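Local coordinates for glyoxalase-like domain protein (Staphylococcus aureus, PDB 3P8A) that is of unknown function but carries a glyoxalase-like domain of the VOC family, a fold that in its relatives often houses metal-dependent enzymes, at residues M214-E219 / T224-K229; S202-N207 / F235-G240; M21-D26 / P165-W170; N66-E71 / F189-V194. One frame throughout, in Å; residues are numbered along the deposited sequence.

Interaction 1: M214-E219 / T224-K229; sequences MDIVEE and TDLILK
Asp-215 and Ile-227 form a hydrogen-bonded pair in the antiparallel beta hairpin of strands 215-219 and 223-227, at the edge of a mixed sheet. Their bonds are mutual, Asp-215 N lying 2.8 Å from Ile-227 O. A classic bulge then breaks the register: Val-217 and Glu-218 both face Asp-225, whose O takes bonds from Val-217 N (2.9 Å) and, weakly, Glu-218 N. The packed face lies against helix 201-212, where the extended chain of Met-214, a selenomethionine, crosses Leu-226 at about a right angle, SE 3.9 Å from CB, while its CE rests on Leu-228. On the other face Val-217 CG2 touches Ile-227 CG2. At the exposed rim Glu-219 OE2 accepts from the hydroxyl of buried Thr-224, which has Arg-201 as a further partner. At the Met-214 end, on the solvent side, a water donates to Asp-215 OD2, and the Lys-229 chain, its NZ also bonded to Asp-213 O, turns at chi4 (60°) to set NZ over the carboxylate plane, 2.8 Å from Asp-215 OD1.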
loop_
_atom_site.group_PDB
_atom_site.type_symbol
_atom_site.label_atom_id
_atom_site.label_comp_id
_atom_site.label_asym_id
_atom_site.label_seq_id
_atom_site.Cartn_x
_atom_site.Cartn_y
_atom_site.Cartn_z
HETATM N N MSE A 214 16.124 -3.839 0.303
HETATM C CA MSE A 214 15.911 -3.862 -1.132
HETATM C C MSE A 214 17.226 -3.854 -1.914
HETATM O O MSE A 214 18.271 -3.538 -1.352
HETATM C CB MSE A 214 15.035 -2.659 -1.538
HETATM C CG MSE A 214 13.560 -2.847 -1.227
HETATM SE SE MSE A 214 12.546 -1.235 -1.691
HETATM C CE MSE A 214 10.750 -1.664 -0.986
ATOM N N ASP A 215 17.171 -4.233 -3.194
ATOM C CA ASP A 215 18.312 -4.225 -4.109
ATOM C C ASP A 215 18.138 -3.022 -5.050
ATOM O O ASP A 215 17.005 -2.604 -5.298
ATOM C CB ASP A 215 18.375 -5.527 -4.934
ATOM C CG ASP A 215 18.764 -6.806 -4.176
ATOM O OD1 ASP A 215 19.629 -6.727 -3.272
ATOM O OD2 ASP A 215 18.250 -7.885 -4.532
ATOM N N ILE A 216 19.263 -2.439 -5.504
ATOM C CA ILE A 216 19.291 -1.318 -6.440
ATOM C C ILE A 216 19.273 -1.929 -7.828
ATOM O O ILE A 216 20.072 -2.817 -8.126
ATOM C CB ILE A 216 20.515 -0.372 -6.241
ATOM C CG1 ILE A 216 20.592 0.167 -4.805
ATOM C CG2 ILE A 216 20.519 0.796 -7.259
ATOM C CD1 ILE A 216 21.993 0.230 -4.240
ATOM N N VAL A 217 18.377 -1.439 -8.678
ATOM C CA VAL A 217 18.214 -1.912 -10.049
ATOM C C VAL A 217 18.813 -0.887 -11.041
ATOM O O VAL A 217 19.506 -1.262 -11.977
ATOM C CB VAL A 217 16.703 -2.182 -10.310
ATOM C CG1 VAL A 217 16.415 -2.481 -11.774
ATOM C CG2 VAL A 217 16.193 -3.313 -9.434
ATOM N N GLU A 218 18.510 0.393 -10.851
ATOM C CA GLU A 218 18.903 1.445 -11.764
ATOM C C GLU A 218 19.036 2.741 -11.016
ATOM O O GLU A 218 18.265 3.012 -10.108
ATOM C CB GLU A 218 17.848 1.576 -12.893
ATOM C CG GLU A 218 17.908 2.864 -13.734
ATOM C CD GLU A 218 19.056 2.960 -14.715
ATOM O OE1 GLU A 218 19.649 1.901 -15.014
ATOM O OE2 GLU A 218 19.344 4.075 -15.216
ATOM N N GLU A 219 20.031 3.547 -11.407
ATOM C CA GLU A 219 20.279 4.848 -10.829
ATOM C C GLU A 219 20.664 5.799 -11.961
ATOM O O GLU A 219 21.564 5.482 -12.752
ATOM C CB GLU A 219 21.412 4.730 -9.801
ATOM C CG GLU A 219 22.008 6.068 -9.375
ATOM C CD GLU A 219 21.117 7.042 -8.635
ATOM O OE1 GLU A 219 21.403 8.257 -8.723
ATOM O OE2 GLU A 219 20.204 6.601 -7.899
ATOM N N THR A 224 15.532 6.330 -9.536
ATOM C CA THR A 224 16.168 5.146 -8.969
ATOM C C THR A 224 15.125 4.016 -8.920
ATOM O O THR A 224 14.033 4.221 -8.375
ATOM C CB THR A 224 16.641 5.440 -7.553
ATOM O OG1 THR A 224 17.530 6.539 -7.605
ATOM C CG2 THR A 224 17.322 4.223 -6.882
ATOM N N ASP A 225 15.467 2.828 -9.464
ATOM C CA ASP A 225 14.583 1.662 -9.389
ATOM C C ASP A 225 15.077 0.748 -8.285
ATOM O O ASP A 225 16.273 0.452 -8.195
ATOM C CB ASP A 225 14.532 0.897 -10.703
ATOM C CG ASP A 225 13.744 1.608 -11.770
ATOM O OD1 ASP A 225 12.915 2.470 -11.415
ATOM O OD2 ASP A 225 13.968 1.316 -12.958
ATOM N N LEU A 226 14.167 0.350 -7.418
ATOM C CA LEU A 226 14.459 -0.562 -6.308
ATOM C C LEU A 226 13.616 -1.836 -6.454
ATOM O O LEU A 226 12.585 -1.817 -7.114
ATOM C CB LEU A 226 14.181 0.141 -4.977
ATOM C CG LEU A 226 15.001 1.406 -4.672
ATOM C CD1 LEU A 226 14.631 1.977 -3.319
ATOM C CD2 LEU A 226 16.486 1.140 -4.741
ATOM N N ILE A 227 14.080 -2.955 -5.883
ATOM C CA ILE A 227 13.338 -4.205 -5.923
ATOM C C ILE A 227 13.481 -4.921 -4.580
ATOM O O ILE A 227 14.549 -4.869 -3.970
ATOM C CB ILE A 227 13.728 -5.103 -7.149
ATOM C CG1 ILE A 227 12.625 -6.159 -7.456
ATOM C CG2 ILE A 227 15.146 -5.733 -7.007
ATOM C CD1 ILE A 227 12.766 -7.006 -8.833
ATOM N N LEU A 228 12.415 -5.603 -4.120
ATOM C CA LEU A 228 12.501 -6.408 -2.904
ATOM C C LEU A 228 13.235 -7.685 -3.298
ATOM O O LEU A 228 13.138 -8.114 -4.443
ATOM C CB LEU A 228 11.109 -6.754 -2.388
ATOM C CG LEU A 228 10.323 -5.649 -1.734
ATOM C CD1 LEU A 228 8.837 -5.958 -1.793
ATOM C CD2 LEU A 228 10.770 -5.430 -0.293
ATOM N N LYS A 229 13.977 -8.292 -2.368
ATOM C CA LYS A 229 14.731 -9.521 -2.667
ATOM C C LYS A 229 13.849 -10.712 -3.059
ATOM O O LYS A 229 14.297 -11.576 -3.826
ATOM C CB LYS A 229 15.630 -9.906 -1.479
ATOM C CG LYS A 229 16.920 -9.116 -1.456
ATOM C CD LYS A 229 17.598 -9.154 -0.091
ATOM C CE LYS A 229 18.980 -8.554 -0.143
ATOM N NZ LYS A 229 18.977 -7.130 -0.569
HETATM O O HOH W 1 16.149 -8.880 -5.817
#

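Interaction 2: S202-N207 / F235-G240; sequences SQTVSN and FRIEDG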
loop_
_atom_site.group_PDB
_atom_site.type_symbol
_atom_site.label_atom_id
_atom_site.label_comp_id
_atom_site.label_asym_id
_atom_site.label_seq_id
_atom_site.Cartn_x
_atom_site.Cartn_y
_atom_site.Cartn_z
ATOM N N SER A 202 17.229 10.930 -2.789
ATOM C CA SER A 202 18.386 10.352 -2.101
ATOM C C SER A 202 18.030 9.794 -0.758
ATOM O O SER A 202 18.406 8.663 -0.438
ATOM C CB SER A 202 19.510 11.376 -1.984
ATOM O OG SER A 202 20.270 11.306 -3.173
ATOM N N GLN A 203 17.259 10.566 0.010
ATOM C CA GLN A 203 16.764 10.183 1.329
ATOM C C GLN A 203 15.788 9.038 1.252
ATOM O O GLN A 203 15.914 8.102 2.047
ATOM C CB GLN A 203 16.115 11.370 2.045
ATOM C CG GLN A 203 16.000 11.171 3.557
ATOM C CD GLN A 203 17.307 10.833 4.242
ATOM O OE1 GLN A 203 18.304 11.573 4.169
ATOM N NE2 GLN A 203 17.322 9.694 4.925
ATOM N N THR A 204 14.808 9.102 0.313
ATOM C CA THR A 204 13.799 8.024 0.177
ATOM C C THR A 204 14.466 6.687 -0.120
ATOM O O THR A 204 14.126 5.687 0.508
ATOM C CB THR A 204 12.712 8.361 -0.842
ATOM O OG1 THR A 204 12.200 9.662 -0.560
ATOM C CG2 THR A 204 11.548 7.386 -0.779
ATOM N N VAL A 205 15.426 6.682 -1.061
ATOM C CA VAL A 205 16.191 5.484 -1.454
ATOM C C VAL A 205 16.986 4.891 -0.270
ATOM O O VAL A 205 16.886 3.684 0.017
ATOM C CB VAL A 205 17.078 5.789 -2.683
ATOM C CG1 VAL A 205 18.016 4.617 -3.013
ATOM C CG2 VAL A 205 16.214 6.141 -3.891
ATOM N N SER A 206 17.761 5.748 0.409
ATOM C CA SER A 206 18.587 5.398 1.569
ATOM C C SER A 206 17.728 4.727 2.649
ATOM O O SER A 206 18.099 3.661 3.142
ATOM C CB SER A 206 19.296 6.645 2.110
ATOM O OG SER A 206 19.917 6.402 3.361
ATOM N N ASN A 207 16.557 5.320 2.966
ATOM C CA ASN A 207 15.619 4.800 3.955
ATOM C C ASN A 207 15.026 3.470 3.545
ATOM O O ASN A 207 14.975 2.566 4.371
ATOM C CB ASN A 207 14.473 5.789 4.222
ATOM C CG ASN A 207 14.882 6.941 5.091
ATOM O OD1 ASN A 207 15.914 6.898 5.756
ATOM N ND2 ASN A 207 14.090 7.997 5.078
ATOM N N PHE A 235 10.065 -0.712 -7.740
ATOM C CA PHE A 235 9.735 0.490 -6.989
ATOM C C PHE A 235 10.565 1.596 -7.584
ATOM O O PHE A 235 11.792 1.603 -7.437
ATOM C CB PHE A 235 10.006 0.319 -5.476
ATOM C CG PHE A 235 9.155 -0.776 -4.908
ATOM C CD1 PHE A 235 7.804 -0.554 -4.625
ATOM C CD2 PHE A 235 9.651 -2.074 -4.788
ATOM C CE1 PHE A 235 6.992 -1.591 -4.154
ATOM C CE2 PHE A 235 8.827 -3.113 -4.333
ATOM C CZ PHE A 235 7.508 -2.861 -4.018
ATOM N N ARG A 236 9.913 2.483 -8.336
ATOM C CA ARG A 236 10.607 3.577 -8.961
ATOM C C ARG A 236 10.400 4.830 -8.153
ATOM O O ARG A 236 9.256 5.252 -7.970
ATOM C CB ARG A 236 10.152 3.753 -10.436
ATOM C CG ARG A 236 10.833 4.957 -11.122
ATOM C CD ARG A 236 10.644 4.930 -12.610
ATOM N NE ARG A 236 11.382 3.811 -13.192
ATOM C CZ ARG A 236 11.479 3.546 -14.487
ATOM N NH1 ARG A 236 10.869 4.313 -15.376
ATOM N NH2 ARG A 236 12.198 2.514 -14.902
ATOM N N ILE A 237 11.502 5.410 -7.651
ATOM C CA ILE A 237 11.515 6.681 -6.912
ATOM C C ILE A 237 12.090 7.677 -7.904
ATOM O O ILE A 237 13.217 7.510 -8.363
ATOM C CB ILE A 237 12.371 6.645 -5.599
ATOM C CG1 ILE A 237 12.172 5.349 -4.740
ATOM C CG2 ILE A 237 12.241 7.947 -4.767
ATOM C CD1 ILE A 237 10.746 5.052 -4.210
ATOM N N GLU A 238 11.287 8.657 -8.299
ATOM C CA GLU A 238 11.723 9.658 -9.233
ATOM C C GLU A 238 11.629 11.050 -8.649
ATOM O O GLU A 238 10.797 11.327 -7.782
ATOM C CB GLU A 238 11.056 9.526 -10.611
ATOM C CG GLU A 238 9.550 9.645 -10.649
ATOM C CD GLU A 238 8.947 9.462 -12.027
ATOM O OE1 GLU A 238 7.832 9.983 -12.252
ATOM O OE2 GLU A 238 9.564 8.771 -12.869
ATOM N N ASP A 239 12.533 11.911 -9.101
ATOM C CA ASP A 239 12.580 13.305 -8.679
ATOM C C ASP A 239 11.274 13.972 -9.118
ATOM O O ASP A 239 10.786 13.707 -10.208
ATOM C CB ASP A 239 13.748 14.014 -9.377
ATOM C CG ASP A 239 15.118 13.555 -8.931
ATOM O OD1 ASP A 239 15.240 13.081 -7.787
ATOM O OD2 ASP A 239 16.077 13.692 -9.724
ATOM N N GLY A 240 10.711 14.791 -8.252
ATOM C CA GLY A 240 9.492 15.509 -8.589
ATOM C C GLY A 240 9.349 16.777 -7.795
ATOM O O GLY A 240 10.059 16.990 -6.809
#
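Helix 201-212 lies against one face of the seven-stranded sheet, and Thr-204 and Val-205, adjacent on its first turns, meet Ile-237 of strand 234-239 there. Both branches of the isoleucine are used. Its CG2 sits 4.0 Å from Thr-204 CB and 4.1 Å from Thr-204 CG2, so the threonine offers its carbon side to the strand as the two side chains pass at a slant. The other branch, CG1, lies 4.2 Å from Val-205 CG2, also at van der Waals range. With CG2 opposite the backbone N and CG1 opposite the carbonyl carbon (chi1 -43°), Ile-237 spreads its two branches between neighbouring helix residues. The helix follows strand 189-198 directly in the chain, and that strand is the sheet neighbour of 234-239; with strands 215-219 and 223-227 between them in sequence, these elements make up a beta-alpha-beta-beta-beta unit, the module of the VOC (glyoxalase) fold. Val-196 and Trp-208 also lie against Ile-237. No hydrogen bond spans the two segments. The Thr-204 hydroxyl is engaged by Ser-198 OG and by the carbonyl of Asn-200, near the start of the helix.

Interaction 3: M21-D26 / P165-W170; sequences MILKFD and PFFIQW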
loop_
_atom_site.group_PDB
_atom_site.type_symbol
_atom_site.label_atom_id
_atom_site.label_comp_id
_atom_site.label_asym_id
_atom_site.label_seq_id
_atom_site.Cartn_x
_atom_site.Cartn_y
_atom_site.Cartn_z
HETATM N N MSE A 21 14.807 -11.741 5.969
HETATM C CA MSE A 21 13.355 -11.550 6.074
HETATM C C MSE A 21 12.661 -11.494 4.703
HETATM O O MSE A 21 13.000 -10.646 3.870
HETATM C CB MSE A 21 12.984 -10.336 6.969
HETATM C CG MSE A 21 13.739 -9.044 6.625
HETATM SE SE MSE A 21 12.948 -7.428 7.394
HETATM C CE MSE A 21 13.687 -6.115 6.136
ATOM N N ILE A 22 11.700 -12.412 4.464
ATOM C CA ILE A 22 10.996 -12.459 3.186
ATOM C C ILE A 22 9.802 -11.499 3.121
ATOM O O ILE A 22 8.800 -11.678 3.830
ATOM C CB ILE A 22 10.804 -13.880 2.546
ATOM C CG1 ILE A 22 9.411 -14.499 2.743
ATOM C CG2 ILE A 22 11.923 -14.854 2.931
ATOM C CD1 ILE A 22 8.595 -14.541 1.463
ATOM N N LEU A 23 9.976 -10.424 2.334
ATOM C CA LEU A 23 8.978 -9.369 2.102
ATOM C C LEU A 23 8.472 -9.420 0.682
ATOM O O LEU A 23 9.257 -9.588 -0.244
ATOM C CB LEU A 23 9.566 -7.957 2.360
ATOM C CG LEU A 23 10.057 -7.673 3.750
ATOM C CD1 LEU A 23 10.694 -6.318 3.832
ATOM C CD2 LEU A 23 8.945 -7.756 4.734
ATOM N N LYS A 24 7.169 -9.233 0.512
ATOM C CA LYS A 24 6.526 -9.168 -0.800
ATOM C C LYS A 24 5.528 -8.024 -0.778
ATOM O O LYS A 24 5.058 -7.640 0.292
ATOM C CB LYS A 24 5.790 -10.478 -1.123
ATOM C CG LYS A 24 6.696 -11.677 -1.344
ATOM C CD LYS A 24 5.864 -12.924 -1.560
ATOM C CE LYS A 24 6.693 -14.099 -2.018
ATOM N NZ LYS A 24 5.855 -15.314 -2.221
ATOM N N PHE A 25 5.170 -7.506 -1.957
ATOM C CA PHE A 25 4.167 -6.444 -2.066
ATOM C C PHE A 25 2.790 -7.025 -1.691
ATOM O O PHE A 25 2.425 -8.084 -2.189
ATOM C CB PHE A 25 4.152 -5.907 -3.522
ATOM C CG PHE A 25 3.083 -4.880 -3.780
ATOM C CD1 PHE A 25 3.268 -3.556 -3.406
ATOM C CD2 PHE A 25 1.881 -5.237 -4.374
ATOM C CE1 PHE A 25 2.264 -2.619 -3.612
ATOM C CE2 PHE A 25 0.878 -4.294 -4.576
ATOM C CZ PHE A 25 1.082 -2.993 -4.206
ATOM N N ASP A 26 2.045 -6.354 -0.790
ATOM C CA ASP A 26 0.710 -6.825 -0.445
ATOM C C ASP A 26 -0.377 -6.013 -1.116
ATOM O O ASP A 26 -1.192 -6.560 -1.852
ATOM C CB ASP A 26 0.485 -6.874 1.072
ATOM C CG ASP A 26 -0.691 -7.765 1.424
ATOM O OD1 ASP A 26 -0.572 -9.003 1.250
ATOM O OD2 ASP A 26 -1.724 -7.228 1.873
ATOM N N PRO A 165 6.335 2.787 3.770
ATOM C CA PRO A 165 5.513 1.575 3.609
ATOM C C PRO A 165 5.448 0.832 4.952
ATOM O O PRO A 165 6.371 0.941 5.772
ATOM C CB PRO A 165 6.303 0.744 2.591
ATOM C CG PRO A 165 7.082 1.743 1.825
ATOM C CD PRO A 165 7.485 2.774 2.839
ATOM N N PHE A 166 4.348 0.115 5.189
ATOM C CA PHE A 166 4.133 -0.592 6.444
ATOM C C PHE A 166 3.998 -2.083 6.196
ATOM O O PHE A 166 3.971 -2.512 5.042
ATOM C CB PHE A 166 2.953 0.005 7.232
ATOM C CG PHE A 166 1.615 -0.098 6.545
ATOM C CD1 PHE A 166 1.229 0.839 5.596
ATOM C CD2 PHE A 166 0.719 -1.110 6.878
ATOM C CE1 PHE A 166 -0.015 0.748 4.974
ATOM C CE2 PHE A 166 -0.530 -1.188 6.265
ATOM C CZ PHE A 166 -0.893 -0.255 5.325
ATOM N N PHE A 167 4.001 -2.874 7.279
ATOM C CA PHE A 167 4.028 -4.328 7.184
ATOM C C PHE A 167 2.731 -4.960 7.630
ATOM O O PHE A 167 2.076 -4.454 8.532
ATOM C CB PHE A 167 5.178 -4.877 8.064
ATOM C CG PHE A 167 6.553 -4.319 7.756
ATOM C CD1 PHE A 167 7.387 -4.948 6.841
ATOM C CD2 PHE A 167 7.038 -3.204 8.437
ATOM C CE1 PHE A 167 8.666 -4.440 6.566
ATOM C CE2 PHE A 167 8.307 -2.691 8.152
ATOM C CZ PHE A 167 9.129 -3.342 7.241
ATOM N N ILE A 168 2.401 -6.092 7.027
ATOM C CA ILE A 168 1.222 -6.858 7.347
ATOM C C ILE A 168 1.560 -8.337 7.514
ATOM O O ILE A 168 2.299 -8.917 6.721
ATOM C CB ILE A 168 0.055 -6.657 6.307
ATOM C CG1 ILE A 168 -1.297 -7.223 6.842
ATOM C CG2 ILE A 168 0.398 -7.236 4.895
ATOM C CD1 ILE A 168 -2.565 -6.628 6.097
ATOM N N GLN A 169 0.953 -8.940 8.521
ATOM C CA GLN A 169 0.996 -10.375 8.737
ATOM C C GLN A 169 -0.458 -10.797 8.938
ATOM O O GLN A 169 -1.099 -10.421 9.925
ATOM C CB GLN A 169 1.864 -10.805 9.927
ATOM C CG GLN A 169 2.086 -12.330 9.907
ATOM C CD GLN A 169 2.707 -12.860 11.169
ATOM O OE1 GLN A 169 3.767 -12.414 11.610
ATOM N NE2 GLN A 169 2.093 -13.878 11.727
ATOM N N TRP A 170 -0.976 -11.530 7.959
ATOM C CA TRP A 170 -2.342 -12.063 7.973
ATOM C C TRP A 170 -2.399 -13.246 8.954
ATOM O O TRP A 170 -1.481 -14.084 8.957
ATOM C CB TRP A 170 -2.717 -12.523 6.544
ATOM C CG TRP A 170 -2.845 -11.391 5.574
ATOM C CD1 TRP A 170 -1.947 -11.027 4.613
ATOM C CD2 TRP A 170 -3.944 -10.479 5.463
ATOM N NE1 TRP A 170 -2.407 -9.926 3.930
ATOM C CE2 TRP A 170 -3.648 -9.593 4.403
ATOM C CE3 TRP A 170 -5.171 -10.346 6.132
ATOM C CZ2 TRP A 170 -4.519 -8.556 4.026
ATOM C CZ3 TRP A 170 -6.016 -9.299 5.779
ATOM C CH2 TRP A 170 -5.682 -8.412 4.744
#
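Asp-26 reaches from strand 24-31 to Ile-168 and Trp-170 across the intervening strand 106-113. Its CB starts 3.8 Å from Ile-168 CG2, and CG passes that same methyl at 3.7 Å, the two side chains crossing at about a right angle. Placing CG opposite the backbone N (chi1 -162°) carries the carboxylate on to the indole, where CG lies in the ring plane at its edge. The carboxylate straddles the indole N-H: OD1 is 3.4 Å and OD2 3.5 Å from Trp-170 NE1, both weak hydrogen bonds, with the carboxylate turned 45° from the ring. OD2 also meets Ile-168 CG2 at 3.7 Å and Trp-170 CZ2 at 3.8 Å. Ile-168 CD1 covers part of one indole face. Separately, Leu-23 puts CD2 3.8 Å from Phe-167 CE1, at the edge of the phenyl ring. All five residues are buried. Strands 24-31 and 166-170 thus lie on either side of 106-113 in the mixed eight-stranded sheet, consistent with the glyoxalase-like (VOC) fold.

Interaction 4: N66-E71 / F189-V194; sequences NENYIE and FSIETV
A water-bridged junction between the two beta sheets of the glyoxalase-like fold brings the turn leading into strand 69-75 up to the start of strand 189-198. Asn-68 and Ile-191 form its centre. The amide nitrogen ND2 of Asn-68 lies 3.6 Å from the tip methyl CD1 of Ile-191, and the two side chains run antiparallel past one another. ND2 also donates to a water at 2.7 Å, and the same water accepts from Ile-191 N at 2.9 Å, so a single molecule ties side-chain amide to strand backbone. The Asn-68 amide owes its place to a first torsion of 45°, which sets CG between the backbone N and the carbonyl carbon and directs the group across to strand 189-198. The partly exposed Asn-66 makes a lighter touch: its CB is 4.1 Å from Phe-189 O. Around this junction Phe-25 borders Asn-68, while strand 244-252 flanks 189-198 and Ile-65 packs on Phe-189. No direct hydrogen bond joins the two segments. The amide thus meets a methyl group and a water at once, and the polar link between these two segments runs through that water. Two N-H donors converge on its oxygen, an arrangement that would leave the water's own hydrogens for other acceptors.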
loop_
_atom_site.group_PDB
_atom_site.type_symbol
_atom_site.label_atom_id
_atom_site.label_comp_id
_atom_site.label_asym_id
_atom_site.label_seq_id
_atom_site.Cartn_x
_atom_site.Cartn_y
_atom_site.Cartn_z
ATOM N N ASN A 66 -3.490 -10.336 -8.261
ATOM C CA ASN A 66 -2.894 -11.678 -8.239
ATOM C C ASN A 66 -1.928 -11.785 -7.058
ATOM O O ASN A 66 -0.785 -11.314 -7.139
ATOM C CB ASN A 66 -2.208 -11.974 -9.593
ATOM C CG ASN A 66 -1.819 -13.426 -9.826
ATOM O OD1 ASN A 66 -1.990 -14.311 -8.973
ATOM N ND2 ASN A 66 -1.272 -13.699 -11.001
ATOM N N GLU A 67 -2.432 -12.335 -5.929
ATOM C CA GLU A 67 -1.713 -12.507 -4.659
ATOM C C GLU A 67 -1.350 -11.135 -4.029
ATOM O O GLU A 67 -0.560 -11.038 -3.077
ATOM C CB GLU A 67 -0.505 -13.471 -4.800
ATOM C CG GLU A 67 -0.925 -14.896 -5.120
ATOM C CD GLU A 67 0.192 -15.816 -5.567
ATOM O OE1 GLU A 67 0.282 -16.098 -6.785
ATOM O OE2 GLU A 67 0.969 -16.270 -4.697
ATOM N N ASN A 68 -1.987 -10.078 -4.562
ATOM C CA ASN A 68 -1.887 -8.688 -4.118
ATOM C C ASN A 68 -3.152 -7.967 -4.573
ATOM O O ASN A 68 -3.931 -8.522 -5.346
ATOM C CB ASN A 68 -0.595 -8.001 -4.607
ATOM C CG ASN A 68 -0.239 -8.246 -6.049
ATOM O OD1 ASN A 68 0.883 -8.670 -6.375
ATOM N ND2 ASN A 68 -1.176 -7.991 -6.941
ATOM N N TYR A 69 -3.406 -6.774 -4.038
ATOM C CA TYR A 69 -4.643 -6.091 -4.381
ATOM C C TYR A 69 -4.544 -4.598 -4.264
ATOM O O TYR A 69 -3.544 -4.067 -3.797
ATOM C CB TYR A 69 -5.816 -6.617 -3.512
ATOM C CG TYR A 69 -5.658 -6.441 -2.019
ATOM C CD1 TYR A 69 -6.335 -5.430 -1.344
ATOM C CD2 TYR A 69 -4.872 -7.319 -1.269
ATOM C CE1 TYR A 69 -6.210 -5.274 0.039
ATOM C CE2 TYR A 69 -4.747 -7.178 0.116
ATOM C CZ TYR A 69 -5.408 -6.146 0.761
ATOM O OH TYR A 69 -5.291 -6.001 2.118
ATOM N N ILE A 70 -5.609 -3.928 -4.690
ATOM C CA ILE A 70 -5.782 -2.494 -4.549
ATOM C C ILE A 70 -6.805 -2.322 -3.441
ATOM O O ILE A 70 -7.909 -2.877 -3.530
ATOM C CB ILE A 70 -6.277 -1.827 -5.865
ATOM C CG1 ILE A 70 -5.297 -2.112 -7.038
ATOM C CG2 ILE A 70 -6.444 -0.311 -5.636
ATOM C CD1 ILE A 70 -5.920 -1.965 -8.460
ATOM N N GLU A 71 -6.448 -1.550 -2.407
ATOM C CA GLU A 71 -7.361 -1.229 -1.339
ATOM C C GLU A 71 -7.874 0.175 -1.564
ATOM O O GLU A 71 -7.110 1.134 -1.507
ATOM C CB GLU A 71 -6.720 -1.384 0.049
ATOM C CG GLU A 71 -7.744 -1.223 1.167
ATOM C CD GLU A 71 -7.197 -1.051 2.569
ATOM O OE1 GLU A 71 -5.997 -0.730 2.704
ATOM O OE2 GLU A 71 -7.989 -1.165 3.532
ATOM N N PHE A 189 -4.405 -9.349 -15.076
ATOM C CA PHE A 189 -3.615 -8.255 -14.533
ATOM C C PHE A 189 -2.502 -8.747 -13.648
ATOM O O PHE A 189 -2.647 -9.760 -12.966
ATOM C CB PHE A 189 -4.495 -7.304 -13.715
ATOM C CG PHE A 189 -5.669 -6.720 -14.447
ATOM C CD1 PHE A 189 -5.484 -5.953 -15.593
ATOM C CD2 PHE A 189 -6.955 -6.861 -13.944
ATOM C CE1 PHE A 189 -6.574 -5.396 -16.256
ATOM C CE2 PHE A 189 -8.046 -6.298 -14.607
ATOM C CZ PHE A 189 -7.849 -5.586 -15.766
ATOM N N SER A 190 -1.419 -7.966 -13.598
ATOM C CA SER A 190 -0.242 -8.213 -12.790
ATOM C C SER A 190 0.415 -6.862 -12.485
ATOM O O SER A 190 0.761 -6.131 -13.414
ATOM C CB SER A 190 0.725 -9.127 -13.541
ATOM O OG SER A 190 1.694 -9.679 -12.666
ATOM N N ILE A 191 0.531 -6.500 -11.192
ATOM C CA ILE A 191 1.201 -5.259 -10.795
ATOM C C ILE A 191 2.689 -5.445 -11.149
ATOM O O ILE A 191 3.267 -6.492 -10.853
ATOM C CB ILE A 191 0.943 -4.858 -9.315
ATOM C CG1 ILE A 191 -0.524 -4.396 -9.115
ATOM C CG2 ILE A 191 1.918 -3.766 -8.847
ATOM C CD1 ILE A 191 -1.077 -4.529 -7.725
ATOM N N GLU A 192 3.273 -4.460 -11.842
ATOM C CA GLU A 192 4.658 -4.515 -12.284
ATOM C C GLU A 192 5.528 -3.495 -11.566
ATOM O O GLU A 192 6.664 -3.810 -11.202
ATOM C CB GLU A 192 4.697 -4.270 -13.799
ATOM C CG GLU A 192 6.053 -4.471 -14.453
ATOM C CD GLU A 192 6.128 -4.088 -15.915
ATOM O OE1 GLU A 192 5.146 -3.521 -16.449
ATOM O OE2 GLU A 192 7.186 -4.349 -16.529
ATOM N N THR A 193 5.029 -2.246 -11.424
ATOM C CA THR A 193 5.804 -1.154 -10.853
ATOM C C THR A 193 4.922 -0.211 -10.081
ATOM O O THR A 193 3.780 0.039 -10.458
ATOM C CB THR A 193 6.529 -0.379 -11.990
ATOM O OG1 THR A 193 7.265 -1.292 -12.792
ATOM C CG2 THR A 193 7.488 0.706 -11.476
ATOM N N VAL A 194 5.497 0.359 -9.038
ATOM C CA VAL A 194 4.908 1.396 -8.215
ATOM C C VAL A 194 5.852 2.573 -8.360
ATOM O O VAL A 194 7.074 2.441 -8.135
ATOM C CB VAL A 194 4.675 0.974 -6.735
ATOM C CG1 VAL A 194 4.222 2.170 -5.882
ATOM C CG2 VAL A 194 3.633 -0.120 -6.665
HETATM O O HOH W 2 0.008 -8.690 -9.304
#

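Interactions 1 and 2 belong to the seven-stranded sheet and the helix covering it: strands 223-227 and 234-239 are neighbours, joined by backbone bonds and reinforced by the Asp-225 to Arg-236 salt bridge. Interaction 3 lies in the eight-stranded sheet, and interaction 4 joins the two sheets. Interactions 2 and 3 are buried, the former apolar and the latter apolar with weak bonds to a carboxylate; interactions 1 and 4 are partly buried. Interaction 1 combines backbone bonds, one salt bridge and apolar packing; the polar link of interaction 4 is a water. Leu-228 packs on Leu-23, linking 1 to 3, while Phe-25 on Ile-191 and a probable Tyr-69 N to Asp-26 O hydrogen bond link 3 to 4.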